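Local coordinates for protein glycogen synthase (Cyanobacterium sp. CLg1, PDB 6GNF) that belongs to the starch and bacterial glycogen synthase family of two-domain glycosyltransferases and is modelled here with ADP and a glycan bound, at residues D100-D105 and L148-G153; M161-I166 and Q188-N193. All blocks are in the same frame, centred on the assembly; numbering follows the deposited sequence.

Contact 1 (D100-D105 and L148-G153); sequences DHIWVD and LLVPLG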
# COMPACT_ATOMS: atom_id res chain seq x y z
N ASP A 100 19.95 3.93 4.53
CA ASP A 100 19.84 4.23 5.95
C ASP A 100 18.39 4.20 6.38
O ASP A 100 17.55 4.88 5.80
CB ASP A 100 20.41 5.61 6.26
CG ASP A 100 21.90 5.68 6.03
OD1 ASP A 100 22.66 5.30 6.96
OD2 ASP A 100 22.36 6.05 4.93
N HIS A 101 18.09 3.44 7.43
CA HIS A 101 16.77 3.43 8.02
C HIS A 101 16.87 4.07 9.38
O HIS A 101 17.66 3.64 10.23
CB HIS A 101 16.25 2.00 8.13
CG HIS A 101 16.24 1.28 6.83
ND1 HIS A 101 15.45 1.68 5.77
CD2 HIS A 101 16.92 0.20 6.40
CE1 HIS A 101 15.65 0.86 4.75
NE2 HIS A 101 16.54 -0.04 5.11
N ILE A 102 16.18 5.19 9.54
CA ILE A 102 16.16 5.92 10.78
C ILE A 102 14.82 5.66 11.44
O ILE A 102 13.77 5.78 10.80
CB ILE A 102 16.31 7.44 10.54
CG1 ILE A 102 17.50 7.74 9.62
CG2 ILE A 102 16.41 8.18 11.87
CD1 ILE A 102 18.79 7.16 10.07
N TRP A 103 14.85 5.33 12.72
CA TRP A 103 13.65 5.00 13.45
C TRP A 103 13.44 5.97 14.60
O TRP A 103 14.30 6.15 15.45
CB TRP A 103 13.76 3.59 14.02
CG TRP A 103 14.21 2.58 13.02
CD1 TRP A 103 15.43 1.99 12.96
CD2 TRP A 103 13.44 2.03 11.95
NE1 TRP A 103 15.47 1.10 11.92
CE2 TRP A 103 14.26 1.09 11.29
CE3 TRP A 103 12.13 2.22 11.49
CZ2 TRP A 103 13.83 0.37 10.19
CZ3 TRP A 103 11.70 1.49 10.38
CH2 TRP A 103 12.55 0.58 9.74
N VAL A 104 12.26 6.57 14.63
CA VAL A 104 11.92 7.56 15.63
C VAL A 104 11.38 6.84 16.86
O VAL A 104 10.34 6.19 16.79
CB VAL A 104 10.87 8.54 15.09
CG1 VAL A 104 10.58 9.62 16.12
CG2 VAL A 104 11.36 9.17 13.80
N ASP A 105 12.06 6.99 17.98
CA ASP A 105 11.73 6.25 19.19
C ASP A 105 10.99 7.13 20.20
O ASP A 105 11.45 8.20 20.58
CB ASP A 105 12.98 5.69 19.83
CG ASP A 105 12.69 4.92 21.11
OD1 ASP A 105 12.04 3.85 21.09
OD2 ASP A 105 13.13 5.40 22.19
N LEU A 148 19.56 16.88 9.28
CA LEU A 148 20.48 17.81 9.93
C LEU A 148 21.32 17.15 11.02
O LEU A 148 22.41 17.63 11.32
CB LEU A 148 19.70 18.98 10.54
CG LEU A 148 18.76 19.74 9.60
CD1 LEU A 148 17.96 20.78 10.38
CD2 LEU A 148 19.54 20.41 8.47
N LEU A 149 20.83 16.05 11.60
CA LEU A 149 21.39 15.50 12.84
C LEU A 149 22.04 14.13 12.73
O LEU A 149 23.06 13.87 13.38
CB LEU A 149 20.29 15.41 13.90
CG LEU A 149 19.74 16.68 14.54
CD1 LEU A 149 18.64 16.35 15.55
CD2 LEU A 149 20.83 17.55 15.15
N VAL A 150 21.47 13.26 11.91
CA VAL A 150 21.85 11.84 11.94
C VAL A 150 22.93 11.50 10.91
O VAL A 150 22.68 11.52 9.71
CB VAL A 150 20.61 10.95 11.72
CG1 VAL A 150 20.99 9.48 11.78
CG2 VAL A 150 19.54 11.24 12.77
N PRO A 151 24.13 11.10 11.37
CA PRO A 151 25.17 10.72 10.41
C PRO A 151 24.84 9.41 9.73
O PRO A 151 24.51 8.41 10.38
CB PRO A 151 26.42 10.57 11.28
CG PRO A 151 25.91 10.27 12.64
CD PRO A 151 24.59 10.96 12.77
N LEU A 152 24.99 9.39 8.41
CA LEU A 152 24.52 8.29 7.59
C LEU A 152 25.67 7.40 7.15
O LEU A 152 26.83 7.65 7.45
CB LEU A 152 23.77 8.84 6.37
CG LEU A 152 22.59 9.75 6.66
CD1 LEU A 152 21.97 10.25 5.37
CD2 LEU A 152 21.53 9.04 7.50
N GLY A 153 25.32 6.32 6.47
CA GLY A 153 26.30 5.38 5.96
C GLY A 153 26.59 4.29 6.98
O GLY A 153 26.03 4.29 8.09
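One face of the D100 carboxylate, the flat group that crosses this contact, is covered by CB and CD2 of L152, and its oxygen edge meets the backbone N-H of G153. G153 N donates to D100 OD1 at 2.9 Å, on the syn side and 19° out of the carboxylate plane; a second, weak bond runs from G153 N to D100 OD2 at 3.3 Å. Over the covered face, L152 CD2 sits 3.7 Å from D100 CG and L152 CB 3.4 Å from D100 OD2. With CG swung anti to its carbonyl carbon (chi1 -66°), D100 reaches across to the loop, and H93 NE2 also bonds to OD1. This buried oxygen is therefore gripped by two donors. Two residues along, the tip of I102 meets a methyl of V150 (CD1 to CG1, 3.6 Å); L152 CD2 lies farther from I102 CD1, at 4.2 Å. D100 and I102 belong to strand 99-105, set between strands 85-96 and 57-63 in the mixed sheet of the starch synthase catalytic domain. The chain leaving helix 146-149 covers this face, with V150 and P151 also resting on I76 of strand 72-82.

Contact 2 (M161-I166 and Q188-N193); sequences MGENTI and QGIFVN. With SO4 (sulfate ion), chain H.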
# COMPACT_ATOMS: atom_id res chain seq x y z
N MET A 161 22.89 14.17 5.98
CA MET A 161 22.40 14.39 4.62
C MET A 161 22.45 15.87 4.22
O MET A 161 22.77 16.19 3.09
CB MET A 161 20.98 13.85 4.47
CG MET A 161 20.38 14.06 3.09
SD MET A 161 18.80 13.23 2.84
CE MET A 161 19.38 11.57 2.55
N GLY A 162 22.13 16.76 5.16
CA GLY A 162 22.23 18.20 4.91
C GLY A 162 20.94 18.83 4.40
O GLY A 162 19.90 18.18 4.31
N GLU A 163 21.03 20.09 4.01
CA GLU A 163 19.85 20.90 3.72
C GLU A 163 19.33 20.78 2.29
O GLU A 163 18.21 21.19 2.03
CB GLU A 163 20.10 22.36 4.08
CG GLU A 163 20.35 22.55 5.56
CD GLU A 163 20.47 24.01 5.98
OE1 GLU A 163 19.58 24.83 5.67
OE2 GLU A 163 21.50 24.37 6.59
N ASN A 164 20.13 20.25 1.37
CA ASN A 164 19.69 20.09 -0.01
C ASN A 164 19.01 18.76 -0.20
O ASN A 164 19.50 17.89 -0.95
CB ASN A 164 20.85 20.25 -0.98
CG ASN A 164 21.39 21.66 -0.97
OD1 ASN A 164 20.64 22.63 -0.99
ND2 ASN A 164 22.70 21.78 -0.89
N THR A 165 17.86 18.62 0.45
CA THR A 165 17.19 17.36 0.60
C THR A 165 15.80 17.40 -0.01
O THR A 165 15.13 18.42 0.07
CB THR A 165 17.09 17.01 2.10
OG1 THR A 165 18.43 16.79 2.58
CG2 THR A 165 16.23 15.77 2.33
N ILE A 166 15.40 16.30 -0.63
CA ILE A 166 14.04 16.09 -1.10
C ILE A 166 13.35 15.17 -0.10
O ILE A 166 13.74 14.01 0.04
CB ILE A 166 14.02 15.45 -2.50
CG1 ILE A 166 14.66 16.38 -3.52
CG2 ILE A 166 12.59 15.13 -2.93
CD1 ILE A 166 14.94 15.73 -4.86
N GLN A 188 13.05 30.43 9.16
CA GLN A 188 14.31 30.89 9.77
C GLN A 188 15.51 30.68 8.85
O GLN A 188 16.63 30.66 9.34
CB GLN A 188 14.67 30.16 11.06
CG GLN A 188 13.60 29.38 11.78
CD GLN A 188 14.16 28.78 13.05
OE1 GLN A 188 15.21 29.24 13.54
NE2 GLN A 188 13.46 27.80 13.61
N GLY A 189 15.29 30.46 7.56
CA GLY A 189 16.40 30.24 6.64
C GLY A 189 17.08 28.88 6.68
O GLY A 189 18.18 28.74 6.18
N ILE A 190 16.41 27.86 7.22
CA ILE A 190 16.92 26.49 7.19
C ILE A 190 16.13 25.71 6.14
O ILE A 190 14.94 25.93 5.96
CB ILE A 190 16.76 25.81 8.55
CG1 ILE A 190 17.39 26.67 9.65
CG2 ILE A 190 17.44 24.44 8.56
CD1 ILE A 190 17.05 26.21 11.05
N PHE A 191 16.80 24.78 5.46
CA PHE A 191 16.17 23.99 4.39
C PHE A 191 15.60 24.88 3.29
O PHE A 191 14.60 24.53 2.66
CB PHE A 191 15.03 23.11 4.93
CG PHE A 191 15.48 21.87 5.66
CD1 PHE A 191 16.37 20.98 5.09
CD2 PHE A 191 14.96 21.57 6.92
CE1 PHE A 191 16.76 19.83 5.76
CE2 PHE A 191 15.35 20.42 7.59
CZ PHE A 191 16.25 19.56 7.01
N VAL A 192 16.23 26.02 3.05
CA VAL A 192 15.66 26.99 2.12
C VAL A 192 15.49 26.41 0.72
O VAL A 192 14.60 26.83 -0.01
CB VAL A 192 16.48 28.31 2.10
CG1 VAL A 192 17.84 28.08 1.47
CG2 VAL A 192 15.72 29.40 1.36
N ASN A 193 16.36 25.47 0.34
CA ASN A 193 16.30 24.80 -0.96
C ASN A 193 15.77 23.38 -0.93
O ASN A 193 15.71 22.72 -1.96
CB ASN A 193 17.68 24.79 -1.62
CG ASN A 193 18.18 26.18 -1.91
OD1 ASN A 193 19.24 26.58 -1.44
ND2 ASN A 193 17.41 26.94 -2.67
S SO4 H . 24.97 18.57 -1.09
O1 SO4 H . 24.20 19.33 -0.07
O2 SO4 H . 24.50 18.96 -2.44
O3 SO4 H . 24.77 17.11 -0.90
O4 SO4 H . 26.41 18.89 -0.91
O HOH W 1 18.27 24.21 1.64
O HOH W 2 18.95 26.48 3.84
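A Schellman motif ends helix 177-186, with G189 as its C-prime residue, and the loop that follows it packs at the surface against the turn ahead of strand 166-170. The direct bond between them joins E163 to the backbone of F191: F191 N donates to E163 OE1 at 2.8 Å, with an N-H...O angle of 159°, approaching on the anti side and 23° out of the carboxylate plane. An extended chain beyond CG (chi2 -174°) carries the acid to this amide, and on the way it crosses I190, whose CG2 sits 3.6 Å from E163 OE1. Water 2 donates to the same OE1 and accepts from V192 N, with a weak link to G189 O. The F191 ring turns its CD1-CE1 edge to the backbone of G162 and E163: E163 O is in the ring plane, 3.6 Å from F191 CD1, and G162 O is 3.8 Å from F191 CE1. F167 meets this ring edge-to-face, and L148 and L181 also pack on the side chain. Water 1 joins the two backbones by donating to E163 O and accepting from N193 N. N164, centre of an inverse gamma turn, lies alongside N193, with N164 OD1 3.7 Å from N193 CB; its ND2 binds O1 of a sulfate ion, probably from the crystallisation liquor, at 3.0 Å. N23 ND2 binds the same ion. Within the turn, T165 OG1 donates to G162 O at 2.7 Å from above the carbonyl plane. E163 OE1 thus receives both an amide N-H and a water proton, donors that would probably favour the charged carboxylate, while the waters extend one direct bond into a hydrated junction.

How the contacts relate
From the N terminus, the chain first runs through strand 99-105, then through helices 107-110, 132-144 and 146-149 before 148-153 returns to that strand, closing contact 1 over 42 intervening residues. Contact 2 follows in series: after 161-166 come strand 166-170 and helix 177-186. The loop 188-193 then closes a shorter span of 21 residues just ahead of strand 195-200. Neither span encloses or crosses the other. With centres about 16 Å apart, the contacts meet where L148 CD2 lies 3.7 Å from E163 CG and where L152 packs on M161. Contact 1 lays the chain after helix 146-149 on strand 99-105; contact 2 joins the loops leading into neighbouring strands 166-170 and 195-200 of the same mixed sheet.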